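Peptidase S8 and S53, subtilisin, kexin, sedolisin (Mycobacterium smegmatis, PDB 4KG7) is a subtilisin-like serine protease, mycosin MycP3, of the ESX-3 type VII secretion system, and probably acts as an endopeptidase. Local coordinates at residues T19-I33 against D90-G103. Sequence-based numbering, arbitrary orientation. Where two conformers were deposited one is given.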
ATOM      1  N   THR A  19     -11.232   0.131  17.290  1.00  8.89           N
ATOM      2  CA  THR A  19     -11.393  -1.204  17.831  1.00  8.94           C
ATOM      3  C   THR A  19     -10.949  -2.218  16.815  1.00  8.62           C
ATOM      4  O   THR A  19     -11.245  -2.075  15.615  1.00  8.42           O
ATOM      5  CB  THR A  19     -12.896  -1.445  18.142  1.00  9.31           C
ATOM      6  OG1 THR A  19     -13.402  -0.340  18.919  1.00  9.51           O
ATOM      7  CG2 THR A  19     -13.160  -2.745  18.894  1.00  9.77           C
ATOM      8  N   ALA A  20     -10.257  -3.251  17.279  1.00  8.75           N
ATOM      9  CA  ALA A  20      -9.867  -4.334  16.391  1.00  8.69           C
ATOM     10  C   ALA A  20     -10.941  -5.422  16.383  1.00  9.31           C
ATOM     11  O   ALA A  20     -11.996  -5.271  16.971  1.00  9.86           O
ATOM     12  CB  ALA A  20      -8.505  -4.881  16.801  1.00  8.68           C
ATOM     13  N   GLY A  21     -10.658  -6.508  15.662  1.00  9.50           N
ATOM     14  CA  GLY A  21     -11.526  -7.681  15.612  1.00 10.17           C
ATOM     15  C   GLY A  21     -12.466  -7.698  14.407  1.00 10.50           C
ATOM     16  O   GLY A  21     -12.902  -6.667  13.923  1.00 10.25           O
ATOM     17  N   PRO A  22     -12.821  -8.895  13.939  1.00 11.17           N
ATOM     18  CA  PRO A  22     -13.763  -9.002  12.825  1.00 11.55           C
ATOM     19  C   PRO A  22     -15.193  -8.679  13.268  1.00 12.54           C
ATOM     20  O   PRO A  22     -15.505  -8.800  14.444  1.00 13.47           O
ATOM     21  CB  PRO A  22     -13.638 -10.476  12.437  1.00 11.70           C
ATOM     22  CG  PRO A  22     -13.356 -11.143  13.725  1.00 11.97           C
ATOM     23  CD  PRO A  22     -12.368 -10.220  14.392  1.00 11.49           C
ATOM     24  N   ALA A  23     -16.044  -8.321  12.312  1.00 12.94           N
ATOM     25  CA  ALA A  23     -17.438  -8.004  12.595  1.00 13.91           C
ATOM     26  C   ALA A  23     -18.229  -9.263  12.925  1.00 14.81           C
ATOM     27  O   ALA A  23     -19.207  -9.205  13.677  1.00 15.50           O
ATOM     28  CB  ALA A  23     -18.054  -7.261  11.425  1.00 13.85           C
ATOM     29  N   GLN A  24     -17.812 -10.392  12.341  1.00 15.35           N
ATOM     30  CA  GLN A  24     -18.342 -11.717  12.684  1.00 16.65           C
ATOM     31  C   GLN A  24     -17.207 -12.724  12.697  1.00 15.92           C
ATOM     32  O   GLN A  24     -16.142 -12.482  12.115  1.00 14.67           O
ATOM     33  CB  GLN A  24     -19.452 -12.174  11.728  1.00 18.54           C
ATOM     34  CG  GLN A  24     -19.069 -12.281  10.277  1.00 19.44           C
ATOM     35  CD  GLN A  24     -20.204 -12.784   9.384  1.00 21.87           C
ATOM     36  OE1 GLN A  24     -21.006 -13.635   9.772  1.00 24.83           O
ATOM     37  NE2 GLN A  24     -20.258 -12.252   8.166  1.00 23.45           N
ATOM     38  N   PRO A  25     -17.408 -13.835  13.395  1.00 16.08           N
ATOM     39  CA  PRO A  25     -16.353 -14.846  13.449  1.00 16.30           C
ATOM     40  C   PRO A  25     -15.929 -15.338  12.068  1.00 16.46           C
ATOM     41  O   PRO A  25     -16.768 -15.506  11.190  1.00 16.48           O
ATOM     42  CB  PRO A  25     -16.992 -15.946  14.285  1.00 16.91           C
ATOM     43  CG  PRO A  25     -17.948 -15.216  15.184  1.00 17.28           C
ATOM     44  CD  PRO A  25     -18.543 -14.183  14.275  1.00 16.97           C
ATOM     45  N   MET A  26     -14.621 -15.537  11.896  1.00 16.33           N
ATOM     46  CA  MET A  26     -14.026 -15.948  10.623  1.00 17.00           C
ATOM     47  C   MET A  26     -13.420 -17.333  10.781  1.00 18.39           C
ATOM     48  O   MET A  26     -13.065 -17.749  11.894  1.00 19.40           O
ATOM     49  CB  MET A  26     -12.935 -14.953  10.209  1.00 16.31           C
ATOM     50  CG  MET A  26     -13.414 -13.512  10.159  1.00 16.24           C
ATOM     51  SD  MET A  26     -14.629 -13.241   8.855  1.00 16.40           S
ATOM     52  CE  MET A  26     -13.524 -13.065   7.456  1.00 16.57           C
ATOM     53  N   MET A  27     -13.320 -18.052   9.673  1.00 19.93           N
ATOM     54  CA  MET A  27     -12.681 -19.371   9.661  1.00 21.53           C
ATOM     55  C   MET A  27     -11.691 -19.409   8.518  1.00 20.93           C
ATOM     56  O   MET A  27     -11.903 -18.791   7.489  1.00 20.06           O
ATOM     57  CB  MET A  27     -13.715 -20.517   9.558  1.00 24.46           C
ATOM     58  CG  MET A  27     -14.164 -20.914   8.156  1.00 26.36           C
ATOM     59  SD  MET A  27     -15.442 -22.210   8.133  1.00 31.71           S
ATOM     60  CE  MET A  27     -14.417 -23.684   8.039  1.00 31.29           C
ATOM     61  N   GLN A  28     -10.605 -20.150   8.709  1.00 20.78           N
ATOM     62  CA  GLN A  28      -9.600 -20.280   7.664  1.00 20.24           C
ATOM     63  C   GLN A  28     -10.106 -21.286   6.629  1.00 21.99           C
ATOM     64  O   GLN A  28     -10.467 -22.395   6.998  1.00 23.34           O
ATOM     65  CB  GLN A  28      -8.273 -20.730   8.269  1.00 20.02           C
ATOM     66  CG  GLN A  28      -7.135 -20.665   7.268  1.00 19.41           C
ATOM     67  CD  GLN A  28      -5.796 -21.001   7.866  1.00 19.56           C
ATOM     68  OE1 GLN A  28      -5.584 -20.912   9.086  1.00 19.93           O
ATOM     69  NE2 GLN A  28      -4.868 -21.384   7.002  1.00 19.83           N
ATOM     70  N   ARG A  29     -10.169 -20.887   5.360  1.00 22.84           N
ATOM     71  CA  ARG A  29     -10.726 -21.755   4.301  1.00 25.10           C
ATOM     72  C   ARG A  29      -9.657 -22.346   3.392  1.00 24.09           C
ATOM     73  O   ARG A  29      -9.930 -23.310   2.694  1.00 24.24           O
ATOM     74  CB  ARG A  29     -11.756 -20.996   3.453  1.00 27.82           C
ATOM     75  CG  ARG A  29     -11.156 -19.991   2.488  1.00 30.64           C
ATOM     76  CD  ARG A  29     -12.217 -19.172   1.756  1.00 34.50           C
ATOM     77  NE  ARG A  29     -11.689 -17.876   1.314  1.00 37.02           N
ATOM     78  CZ  ARG A  29     -12.415 -16.887   0.785  1.00 39.47           C
ATOM     79  NH1 ARG A  29     -13.732 -17.019   0.604  1.00 41.09           N
ATOM     80  NH2 ARG A  29     -11.817 -15.752   0.429  1.00 40.83           N
ATOM     81  N   SER A  30      -8.459 -21.764   3.401  1.00 22.08           N
ATOM     82  CA  SER A  30      -7.354 -22.170   2.526  1.00 22.02           C
ATOM     83  C   SER A  30      -6.112 -22.279   3.378  1.00 19.99           C
ATOM     84  O   SER A  30      -5.951 -21.529   4.355  1.00 17.42           O
ATOM     85  CB  SER A  30      -7.085 -21.102   1.458  1.00 23.08           C
ATOM     86  OG  SER A  30      -7.972 -21.240   0.377  1.00 27.51           O
ATOM     87  N   GLU A  31      -5.230 -23.188   2.985  1.00 18.81           N
ATOM     88  CA  GLU A  31      -3.944 -23.366   3.644  1.00 18.46           C
ATOM     89  C   GLU A  31      -3.117 -22.085   3.551  1.00 16.67           C
ATOM     90  O   GLU A  31      -3.116 -21.426   2.530  1.00 15.72           O
ATOM     91  CB  GLU A  31      -3.188 -24.514   2.961  1.00 19.81           C
ATOM     92  CG  GLU A  31      -1.866 -24.900   3.597  1.00 20.95           C
ATOM     93  CD  GLU A  31      -1.179 -26.068   2.890  1.00 22.34           C
ATOM     94  OE1 GLU A  31      -1.730 -26.600   1.900  1.00 22.26           O
ATOM     95  OE2 GLU A  31      -0.072 -26.456   3.329  1.00 23.97           O
ATOM     96  N   CYS A  32      -2.384 -21.772   4.609  1.00 15.65           N
ATOM     97  CA  CYS A  32      -1.448 -20.655   4.546  1.00 14.97           C
ATOM     98  C   CYS A  32      -0.367 -20.863   3.478  1.00 14.78           C
ATOM     99  O   CYS A  32      -0.001 -21.981   3.123  1.00 14.33           O
ATOM    100  CB  CYS A  32      -0.760 -20.443   5.879  1.00 15.04           C
ATOM    101  SG  CYS A  32      -1.852 -19.990   7.242  1.00 16.03           S
ATOM    102  N   ILE A  33       0.156 -19.739   3.018  1.00 14.72           N
ATOM    103  CA  ILE A  33       1.127 -19.618   1.934  1.00 15.63           C
ATOM    104  C   ILE A  33       2.350 -18.903   2.501  1.00 14.45           C
ATOM    105  O   ILE A  33       2.232 -18.014   3.353  1.00 14.20           O
ATOM    106  CB  ILE A  33       0.490 -18.736   0.806  1.00 17.21           C
ATOM    107  CG1 ILE A  33      -0.679 -19.498   0.190  1.00 18.75           C
ATOM    108  CG2 ILE A  33       1.472 -18.333  -0.278  1.00 18.02           C
ATOM    109  CD1 ILE A  33      -0.326 -20.904  -0.140  1.00 19.78           C
ATOM    110  N   ASP A  90      -5.599  -7.359  14.847  1.00  8.58           N
ATOM    111  CA  ASP A  90      -6.115  -8.303  13.861  1.00  8.60           C
ATOM    112  C   ASP A  90      -7.623  -8.057  13.674  1.00  8.75           C
ATOM    113  O   ASP A  90      -8.376  -7.933  14.650  1.00  9.51           O
ATOM    114  CB  ASP A  90      -5.833  -9.715  14.401  1.00  8.91           C
ATOM    115  CG  ASP A  90      -6.040 -10.829  13.385  1.00  9.03           C
ATOM    116  OD1 ASP A  90      -6.491 -10.589  12.257  1.00  8.69           O
ATOM    117  OD2 ASP A  90      -5.758 -11.998  13.751  1.00  9.20           O
ATOM    118  N   TYR A  91      -8.047  -8.013  12.415  1.00  8.46           N
ATOM    119  CA  TYR A  91      -9.454  -7.846  12.023  1.00  8.65           C
ATOM    120  C   TYR A  91      -9.991  -9.147  11.408  1.00  9.34           C
ATOM    121  O   TYR A  91     -11.119  -9.160  10.937  1.00  9.69           O
ATOM    122  CB  TYR A  91      -9.609  -6.686  11.018  1.00  8.06           C
ATOM    123  CG  TYR A  91      -9.434  -5.374  11.726  1.00  7.66           C
ATOM    124  CD1 TYR A  91      -8.153  -4.873  11.996  1.00  7.29           C
ATOM    125  CD2 TYR A  91     -10.516  -4.677  12.201  1.00  7.77           C
ATOM    126  CE1 TYR A  91      -7.983  -3.676  12.690  1.00  7.12           C
ATOM    127  CE2 TYR A  91     -10.357  -3.490  12.893  1.00  7.58           C
ATOM    128  CZ  TYR A  91      -9.087  -2.995  13.131  1.00  7.30           C
ATOM    129  OH  TYR A  91      -8.910  -1.825  13.847  1.00  7.07           O
ATOM    130  N   ILE A  92      -9.207 -10.227  11.479  1.00  9.99           N
ATOM    131  CA  ILE A  92      -9.576 -11.540  10.893  1.00 10.86           C
ATOM    132  C   ILE A  92      -9.749 -12.567  12.013  1.00 11.61           C
ATOM    133  O   ILE A  92     -10.852 -13.063  12.235  1.00 12.13           O
ATOM    134  CB  ILE A  92      -8.550 -12.007   9.848  1.00 10.88           C
ATOM    135  CG1 ILE A  92      -8.507 -11.038   8.649  1.00 10.64           C
ATOM    136  CG2 ILE A  92      -8.906 -13.393   9.362  1.00 11.41           C
ATOM    137  CD1 ILE A  92      -9.737 -11.016   7.767  1.00 11.25           C
ATOM    138  N   GLU A  93      -8.666 -12.839  12.733  1.00 11.95           N
ATOM    139  CA  GLU A  93      -8.711 -13.624  13.957  1.00 13.07           C
ATOM    140  C   GLU A  93      -8.451 -12.685  15.137  1.00 13.21           C
ATOM    141  O   GLU A  93      -8.737 -11.487  15.047  1.00 13.15           O
ATOM    142  CB  GLU A  93      -7.699 -14.774  13.903  1.00 13.70           C
ATOM    143  CG  GLU A  93      -7.861 -15.722  12.717  1.00 14.37           C
ATOM    144  CD  GLU A  93      -6.850 -16.842  12.732  1.00 15.25           C
ATOM    145  OE1 GLU A  93      -5.640 -16.562  12.604  1.00 15.63           O
ATOM    146  OE2 GLU A  93      -7.261 -18.026  12.865  1.00 16.61           O
ATOM    147  N   SER A  94      -7.871 -13.214  16.217  1.00 13.84           N
ATOM    148  CA  SER A  94      -7.604 -12.424  17.424  0.50 13.94           C
ATOM    149  C   SER A  94      -6.116 -12.396  17.742  1.00 13.72           C
ATOM    150  O   SER A  94      -5.710 -12.277  18.919  1.00 14.50           O
ATOM    151  CB  SER A  94      -8.402 -12.979  18.614  0.50 14.88           C
ATOM    152  OG  SER A  94      -8.116 -14.348  18.842  0.50 15.54           O
ATOM    153  N   THR A  95      -5.301 -12.497  16.703  1.00 12.63           N
ATOM    154  CA  THR A  95      -3.850 -12.428  16.850  1.00 12.04           C
ATOM    155  C   THR A  95      -3.417 -10.984  17.087  1.00 11.58           C
ATOM    156  O   THR A  95      -4.219 -10.059  17.064  1.00 11.37           O
ATOM    157  CB  THR A  95      -3.082 -13.011  15.617  1.00 11.83           C
ATOM    158  OG1 THR A  95      -3.178 -12.111  14.500  1.00 10.86           O
ATOM    159  CG2 THR A  95      -3.600 -14.384  15.227  1.00 12.05           C
ATOM    160  N   ASP A  96      -2.110 -10.804  17.233  1.00 11.16           N
ATOM    161  CA  ASP A  96      -1.492  -9.505  17.472  1.00 10.87           C
ATOM    162  C   ASP A  96      -1.105  -8.785  16.192  1.00  9.93           C
ATOM    163  O   ASP A  96      -0.564  -7.692  16.230  1.00  9.41           O
ATOM    164  CB  ASP A  96      -0.265  -9.681  18.385  1.00 11.44           C
ATOM    165  CG  ASP A  96       0.793 -10.631  17.819  1.00 11.54           C
ATOM    166  OD1 ASP A  96       0.632 -11.155  16.690  1.00 11.31           O
ATOM    167  OD2 ASP A  96       1.773 -10.881  18.571  1.00 12.61           O
ATOM    168  N   GLY A  97      -1.395  -9.384  15.049  1.00  9.45           N
ATOM    169  CA  GLY A  97      -0.994  -8.797  13.802  1.00  8.89           C
ATOM    170  C   GLY A  97       0.345  -9.296  13.289  1.00  8.71           C
ATOM    171  O   GLY A  97       0.777  -8.890  12.201  1.00  8.29           O
ATOM    172  N   LEU A  98       0.992 -10.180  14.046  1.00  9.17           N
ATOM    173  CA  LEU A  98       2.352 -10.660  13.732  1.00  9.28           C
ATOM    174  C   LEU A  98       2.350 -12.091  13.199  1.00  9.64           C
ATOM    175  O   LEU A  98       3.356 -12.792  13.266  1.00 10.20           O
ATOM    176  CB  LEU A  98       3.284 -10.500  14.935  1.00  9.58           C
ATOM    177  CG  LEU A  98       3.381  -9.073  15.463  1.00  9.41           C
ATOM    178  CD1 LEU A  98       4.237  -9.067  16.711  1.00 10.05           C
ATOM    179  CD2 LEU A  98       3.912  -8.141  14.366  1.00  9.02           C
ATOM    180  N   THR A  99       1.200 -12.491  12.671  1.00  9.71           N
ATOM    181  CA  THR A  99       1.065 -13.723  11.932  1.00 10.01           C
ATOM    182  C   THR A  99       0.614 -13.400  10.499  1.00  9.52           C
ATOM    183  O   THR A  99      -0.435 -12.823  10.288  1.00  9.48           O
ATOM    184  CB  THR A  99       0.040 -14.671  12.577  1.00 10.64           C
ATOM    185  OG1 THR A  99       0.467 -15.017  13.894  1.00 11.59           O
ATOM    186  CG2 THR A  99      -0.079 -15.909  11.744  1.00 11.02           C
ATOM    187  N   ASP A 100       1.393 -13.827   9.516  1.00  9.36           N
ATOM    188  CA  ASP A 100       1.062 -13.620   8.124  1.00  8.90           C
ATOM    189  C   ASP A 100       0.858 -14.972   7.434  1.00  9.54           C
ATOM    190  O   ASP A 100       1.824 -15.674   7.145  1.00  9.63           O
ATOM    191  CB  ASP A 100       2.207 -12.847   7.473  1.00  8.31           C
ATOM    192  CG  ASP A 100       1.950 -12.519   6.013  1.00  7.93           C
ATOM    193  OD1 ASP A 100       0.827 -12.792   5.521  1.00  7.96           O
ATOM    194  OD2 ASP A 100       2.890 -12.026   5.356  1.00  7.56           O
ATOM    195  N   CYS A 101      -0.394 -15.286   7.148  1.00 10.14           N
ATOM    196  CA  CYS A 101      -0.780 -16.553   6.516  1.00 11.26           C
ATOM    197  C   CYS A 101      -0.715 -16.461   4.986  1.00 10.67           C
ATOM    198  O   CYS A 101      -0.942 -17.445   4.288  1.00 10.87           O
ATOM    199  CB  CYS A 101      -2.202 -16.895   7.005  1.00 12.74           C
ATOM    200  SG  CYS A 101      -2.987 -18.461   6.519  1.00 15.87           S
ATOM    201  N   ASP A 102      -0.361 -15.286   4.455  1.00  9.83           N
ATOM    202  CA  ASP A 102      -0.444 -15.008   3.012  1.00  9.75           C
ATOM    203  C   ASP A 102       0.902 -14.686   2.380  1.00  9.38           C
ATOM    204  O   ASP A 102       1.143 -14.996   1.223  1.00 10.59           O
ATOM    205  CB  ASP A 102      -1.352 -13.808   2.773  1.00  9.73           C
ATOM    206  CG  ASP A 102      -2.782 -14.105   3.100  1.00 10.42           C
ATOM    207  OD1 ASP A 102      -3.499 -14.569   2.192  1.00 12.16           O
ATOM    208  OD2 ASP A 102      -3.195 -13.909   4.261  1.00 10.59           O
ATOM    209  N   GLY A 103       1.765 -14.028   3.121  1.00  8.59           N
ATOM    210  CA  GLY A 103       3.081 -13.636   2.631  1.00  8.14           C
ATOM    211  C   GLY A 103       3.145 -12.169   2.234  1.00  7.54           C
ATOM    212  O   GLY A 103       4.235 -11.589   2.076  1.00  7.31           O
TER
HETATM  213  O   HOH W   1     -12.495 -14.797  13.769  1.00 12.78           O
HETATM  214  O   HOH W   2      -9.980 -18.955  12.930  1.00 36.08           O
HETATM  215  O   HOH W   3      -6.397 -20.267  11.915  1.00 29.46           O
HETATM  216  O   HOH W   4       2.125 -18.624   6.187  1.00 16.74           O
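A disulfide ties C32 to C101, SG to SG, with a torsion of -95° about the S-S bond. C101 SG stands anti to its own backbone N (chi1 -176°) and C32 SG beside its own; these different settings turn the two sulfurs toward each other, and the bridge can close. Next to the bridge, I33 N donates to C101 O at 2.8 Å, and the N-H points almost straight at the oxygen (171°). C32 CA adds a CH...O contact to the same carbonyl. The extended side chain of Q28 brings NE2 to 3.5 Å from C101 SG, while a hydrogen bond from NE2 to S30 O fixes the amide.

Hydrogen bonds also join the far end. G21 N donates to D90 O at 2.9 Å. Y91 OH donates to T19 O at 2.9 Å and meets that carbonyl from above its plane. R163 of helix 150-170 binds T19 O as well.

The N-terminal extension thus wraps over the loop that joins the edge strand 85-90 of the subtilisin-fold parallel sheet to helix 104-113. This helix begins with the predicted catalytic H104, just after G103. Strand 26-28 pairs antiparallel with strand 140-142, and F140 of that strand touches I92 and E93.

A20 CB and G21 N lie over one face of the Y91 ring, both toward its rim; the A20 contact is apolar. Other side-chain carbons pack on backbone carbonyls. The P22 ring lies against the carbonyls of Y91 and I92, with CB 3.2 Å from Y91 O. M26 bends at chi2 and chi3; its CG rests on I92 O, and CE makes an apolar contact with I92 CD1 at 4.3 Å.

Waters bridge the segments. One molecule links M26 N to I92 O. Another joins Q28 OE1 to E93 OE2; the other carboxylate oxygen of E93 forms a salt bridge with R134, which also pairs with D90.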